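Local coordinates for protein member of s1p family of ribosomal proteins (Pyrococcus furiosus, PDB 5YH1) that binds manganese in its DHH domain, the part of the longer protein present here, and probably acts as an exonuclease on nucleic acids, at residues 65-70 and 197-202; 225-230 and 234-239. One frame throughout, in Å; residues are numbered along the deposited sequence.

Interaction 1 (65-70 and 197-202); sequences DTDGYT and LTAGML. With MN (manganese (II) ion), chain F.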
# COMPACT_ATOMS: atom_id res chain seq x y z
N ASP A 65 0.18 -9.67 -16.65
CA ASP A 65 -0.96 -10.04 -17.48
C ASP A 65 -0.87 -11.51 -17.88
O ASP A 65 0.06 -12.22 -17.46
CB ASP A 65 -1.11 -9.10 -18.68
CG ASP A 65 0.02 -9.20 -19.68
OD1 ASP A 65 0.99 -9.97 -19.50
OD2 ASP A 65 -0.04 -8.45 -20.67
N THR A 66 -1.83 -11.97 -18.67
CA THR A 66 -1.93 -13.38 -18.97
C THR A 66 -0.63 -13.92 -19.57
O THR A 66 -0.12 -14.93 -19.11
CB THR A 66 -3.15 -13.68 -19.89
OG1 THR A 66 -4.35 -13.50 -19.13
CG2 THR A 66 -3.10 -15.11 -20.42
N ASP A 67 -0.10 -13.23 -20.57
CA ASP A 67 1.14 -13.66 -21.25
C ASP A 67 2.31 -13.70 -20.26
O ASP A 67 3.06 -14.68 -20.20
CB ASP A 67 1.43 -12.72 -22.42
CG ASP A 67 2.67 -13.13 -23.22
OD1 ASP A 67 2.81 -14.32 -23.56
OD2 ASP A 67 3.50 -12.23 -23.53
N GLY A 68 2.43 -12.64 -19.45
CA GLY A 68 3.49 -12.57 -18.44
C GLY A 68 3.39 -13.61 -17.34
O GLY A 68 4.40 -14.24 -17.00
N TYR A 69 2.20 -13.79 -16.76
CA TYR A 69 2.00 -14.82 -15.74
C TYR A 69 2.30 -16.19 -16.34
O TYR A 69 3.00 -17.01 -15.74
CB TYR A 69 0.56 -14.81 -15.18
CG TYR A 69 0.40 -13.90 -13.97
CD1 TYR A 69 0.67 -14.36 -12.69
CD2 TYR A 69 -0.02 -12.59 -14.12
CE1 TYR A 69 0.54 -13.53 -11.59
CE2 TYR A 69 -0.16 -11.75 -13.01
CZ TYR A 69 0.13 -12.23 -11.76
OH TYR A 69 -0.01 -11.40 -10.67
N THR A 70 1.76 -16.44 -17.53
CA THR A 70 1.98 -17.74 -18.17
C THR A 70 3.47 -18.01 -18.36
O THR A 70 3.97 -19.09 -18.04
CB THR A 70 1.22 -17.83 -19.50
OG1 THR A 70 -0.16 -17.55 -19.27
CG2 THR A 70 1.34 -19.22 -20.10
N LEU A 197 5.28 -13.41 -31.62
CA LEU A 197 5.89 -14.50 -30.85
C LEU A 197 6.06 -14.00 -29.41
O LEU A 197 7.01 -13.25 -29.10
CB LEU A 197 7.23 -14.92 -31.46
CG LEU A 197 7.89 -16.17 -30.88
CD1 LEU A 197 7.05 -17.41 -31.09
CD2 LEU A 197 9.26 -16.33 -31.50
N THR A 198 5.15 -14.41 -28.54
CA THR A 198 4.97 -13.77 -27.23
C THR A 198 5.84 -14.37 -26.14
O THR A 198 6.44 -15.44 -26.30
CB THR A 198 3.49 -13.83 -26.80
OG1 THR A 198 3.15 -15.15 -26.37
CG2 THR A 198 2.58 -13.42 -27.94
N ALA A 199 5.88 -13.70 -24.99
CA ALA A 199 6.78 -14.10 -23.90
C ALA A 199 6.49 -15.50 -23.40
O ALA A 199 7.41 -16.24 -23.08
CB ALA A 199 6.71 -13.10 -22.75
N GLY A 200 5.21 -15.85 -23.33
CA GLY A 200 4.82 -17.19 -22.88
C GLY A 200 5.24 -18.29 -23.83
O GLY A 200 5.51 -19.42 -23.42
N MSE A 201 5.29 -17.97 -25.12
CA MSE A 201 5.80 -18.90 -26.13
C MSE A 201 7.28 -19.05 -25.90
O MSE A 201 7.78 -20.15 -25.68
CB MSE A 201 5.51 -18.40 -27.54
CG MSE A 201 4.02 -18.51 -27.88
SE MSE A 201 3.55 -17.52 -29.53
CE MSE A 201 1.75 -17.01 -28.91
N LEU A 202 7.99 -17.93 -25.93
CA LEU A 202 9.45 -17.95 -25.71
C LEU A 202 9.83 -18.63 -24.40
O LEU A 202 10.74 -19.46 -24.37
CB LEU A 202 9.98 -16.53 -25.65
CG LEU A 202 9.81 -15.71 -26.91
CD1 LEU A 202 10.09 -14.24 -26.62
CD2 LEU A 202 10.73 -16.25 -28.01
MN MN F . 3.27 -10.14 -23.76
O HOH W 1 1.92 -9.60 -22.15
O HOH W 2 2.73 -8.08 -24.38
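The carboxylate of D67 meets the first turn of helix 199-210 with both oxygens. D67 OD1 takes two bonds, one from T198 OG1 (2.9 Å) and one from G200 N (2.9 Å, N-H...O 158°); the donors arrive from opposite faces of the carboxylate plane, each well out of it, and so hold its rotation between them. OD2 accepts from A199 N on its syn lone pair. That bond is longer, 3.2 Å from A199 N to D67 OD2, and bent at 139°. D67 OD2 also ligates the manganese ion at 2.1 Å, so one oxygen serves metal and helix start while D67 OD1 is gripped by two donors of the helix start. The N-H groups of A199 and G200, which no preceding turn of their own helix could satisfy, find their acceptors here.

D67 carries its CG anti to the backbone N (chi1 -178°), which extends the carboxylate from helix 66-86 across to the other helix. The backbones come close, with 5.4 Å between D67 CA and G200 CA, and the lack of a side chain at G200 suits the approach, since a CB there would point at D67 and sit tightly against OD1.

Further out, D65 sits at the N-cap of helix 66-86. D65 OD1 caps G68 N at 3.0 Å, and D65 OD2 accepts from water 1 at 2.7 Å, a water that is itself a ligand of the manganese. T66 OG1 bonds to D261 of helix 250-267. D137, H163 and D229 complete the protein ligands of the ion. A DTDG sequence opening a helix after a strand of the parallel sheet, with its second aspartate on manganese, is the hallmark of the DHH phosphoesterase metal site.

Interaction 2 (225-230 and 234-239); sequences AGTGDR and PEFYQY. With MN (manganese (II) ion), chain F.
At the tight connection between two successive helices of the DHH domain, the short link between helices 221-229 and 234-245, the ring of F236 folds back onto the backbone of G226 and T227. The contact is aromatic packing on main chain. F236 CE1 comes to 3.6 Å from G226 C and equally close to T227 N, while F236 CD1 lies 3.8 Å from G226 CA. The carbonyl oxygen of G226 stands over one face of the ring. At the ring's edge, in its plane, T227 OG1 approaches F236 CZ to 3.8 Å, but the hydroxyl is bonded to A223 O, one turn back in its own helix. CG of F236 is anti to the backbone N (chi1 169°), which throws the ring out from helix 234-245 toward the glycine. G226 must lack a side chain here, since a CB would collide with F236 CD1.

The reversal between the two helices begins at R230, whose positive phi (57°) closes a Schellman motif, with R230 N bonded back to T227 O at 3.1 Å; its guanidinium forms a salt bridge with D352. With an alanine in place of F236 the ring is lost, and a gap would probably open against G226 and T227, leaving the two helices less firmly packed. Selenomethionine M201 of helix 199-210 also touches the F236 side chain. About one turn on from G226, helix 221-229 brings D229 to the metal site, with D229 OD2 2.2 Å from the manganese ion.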
# COMPACT_ATOMS: atom_id res chain seq x y z
N ALA A 225 -0.98 -18.14 -23.43
CA ALA A 225 -0.25 -16.88 -23.54
C ALA A 225 -0.60 -16.13 -24.81
O ALA A 225 -0.88 -14.92 -24.77
CB ALA A 225 1.24 -17.14 -23.47
N GLY A 226 -0.59 -16.85 -25.94
CA GLY A 226 -0.96 -16.26 -27.24
C GLY A 226 -2.39 -15.76 -27.30
O GLY A 226 -2.67 -14.76 -27.96
N THR A 227 -3.29 -16.46 -26.62
CA THR A 227 -4.67 -16.00 -26.51
C THR A 227 -4.72 -14.69 -25.73
O THR A 227 -5.33 -13.72 -26.18
CB THR A 227 -5.56 -17.07 -25.84
OG1 THR A 227 -5.50 -18.28 -26.60
CG2 THR A 227 -7.00 -16.59 -25.75
N GLY A 228 -4.03 -14.65 -24.60
CA GLY A 228 -3.96 -13.42 -23.80
C GLY A 228 -3.48 -12.21 -24.59
O GLY A 228 -4.09 -11.15 -24.53
N ASP A 229 -2.39 -12.39 -25.33
CA ASP A 229 -1.80 -11.31 -26.13
C ASP A 229 -2.37 -11.18 -27.54
O ASP A 229 -1.92 -10.32 -28.30
CB ASP A 229 -0.27 -11.50 -26.24
CG ASP A 229 0.50 -10.76 -25.15
OD1 ASP A 229 -0.10 -10.23 -24.18
OD2 ASP A 229 1.74 -10.73 -25.27
N ARG A 230 -3.35 -12.02 -27.90
CA ARG A 230 -4.02 -11.95 -29.20
C ARG A 230 -3.04 -12.07 -30.37
O ARG A 230 -3.09 -11.31 -31.32
CB ARG A 230 -4.83 -10.65 -29.33
CG ARG A 230 -5.94 -10.53 -28.30
CD ARG A 230 -6.40 -9.10 -28.15
NE ARG A 230 -7.57 -9.03 -27.27
CZ ARG A 230 -8.73 -8.44 -27.55
NH1 ARG A 230 -8.94 -7.80 -28.70
NH2 ARG A 230 -9.70 -8.47 -26.64
N PRO A 234 1.87 -17.64 -37.09
CA PRO A 234 1.85 -19.05 -37.51
C PRO A 234 2.27 -20.02 -36.41
O PRO A 234 1.73 -21.11 -36.32
CB PRO A 234 2.85 -19.08 -38.66
CG PRO A 234 2.75 -17.73 -39.26
CD PRO A 234 2.54 -16.79 -38.09
N GLU A 235 3.21 -19.60 -35.56
CA GLU A 235 3.59 -20.40 -34.39
C GLU A 235 2.41 -20.63 -33.46
O GLU A 235 2.29 -21.71 -32.88
CB GLU A 235 4.73 -19.72 -33.61
CG GLU A 235 6.07 -19.68 -34.33
CD GLU A 235 6.30 -18.44 -35.16
OE1 GLU A 235 7.47 -18.20 -35.52
OE2 GLU A 235 5.35 -17.70 -35.47
N PHE A 236 1.55 -19.62 -33.31
CA PHE A 236 0.44 -19.68 -32.36
C PHE A 236 -0.54 -20.78 -32.79
O PHE A 236 -0.99 -21.59 -31.98
CB PHE A 236 -0.26 -18.31 -32.25
CG PHE A 236 -1.57 -18.32 -31.50
CD1 PHE A 236 -1.62 -18.68 -30.16
CD2 PHE A 236 -2.74 -17.92 -32.12
CE1 PHE A 236 -2.82 -18.66 -29.46
CE2 PHE A 236 -3.95 -17.89 -31.43
CZ PHE A 236 -3.99 -18.28 -30.09
N TYR A 237 -0.82 -20.81 -34.09
CA TYR A 237 -1.81 -21.75 -34.62
C TYR A 237 -1.32 -23.18 -34.49
O TYR A 237 -2.13 -24.08 -34.33
CB TYR A 237 -2.22 -21.35 -36.04
CG TYR A 237 -2.88 -19.98 -36.05
CD1 TYR A 237 -4.12 -19.79 -35.43
CD2 TYR A 237 -2.25 -18.88 -36.61
CE1 TYR A 237 -4.72 -18.53 -35.41
CE2 TYR A 237 -2.85 -17.62 -36.59
CZ TYR A 237 -4.09 -17.46 -35.99
OH TYR A 237 -4.68 -16.22 -35.97
N GLN A 238 -0.00 -23.38 -34.47
CA GLN A 238 0.56 -24.69 -34.10
C GLN A 238 0.45 -24.94 -32.60
O GLN A 238 0.08 -26.04 -32.18
CB GLN A 238 2.02 -24.80 -34.52
CG GLN A 238 2.27 -24.71 -36.03
CD GLN A 238 3.76 -24.70 -36.35
OE1 GLN A 238 4.45 -25.70 -36.19
NE2 GLN A 238 4.25 -23.55 -36.80
N TYR A 239 0.80 -23.94 -31.79
CA TYR A 239 0.76 -24.10 -30.32
C TYR A 239 -0.64 -24.49 -29.85
O TYR A 239 -0.79 -25.27 -28.91
CB TYR A 239 1.22 -22.81 -29.61
CG TYR A 239 2.72 -22.60 -29.52
CD1 TYR A 239 3.53 -23.54 -28.89
CD2 TYR A 239 3.32 -21.45 -30.02
CE1 TYR A 239 4.90 -23.35 -28.78
CE2 TYR A 239 4.70 -21.25 -29.91
CZ TYR A 239 5.48 -22.20 -29.29
OH TYR A 239 6.85 -22.03 -29.19
MN MN F . 3.27 -10.14 -23.76
O HOH W 1 1.92 -9.60 -22.15
O HOH W 2 2.73 -8.08 -24.38

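The two interactions come in series along the chain, 65-70 with 197-202 first and 225-230 with 234-239 after it, and their centres lie 9 Å apart. They share the manganese ion and both of its waters: D67 OD2 and D229 OD2, 2.9 Å apart, are held together by the metal. Helix 221-229 packs against both helices of interaction 1, with A225 against D67 and G226 CA 3.3 Å from M201 CE. This helix therefore joins the two contacts, touching 66-86 and 199-210 on the one hand and 234-245 on the other. Interaction 1 orients the ligand D67 directly, while helix 221-229, which carries the ligand D229, is the one F236 packs on.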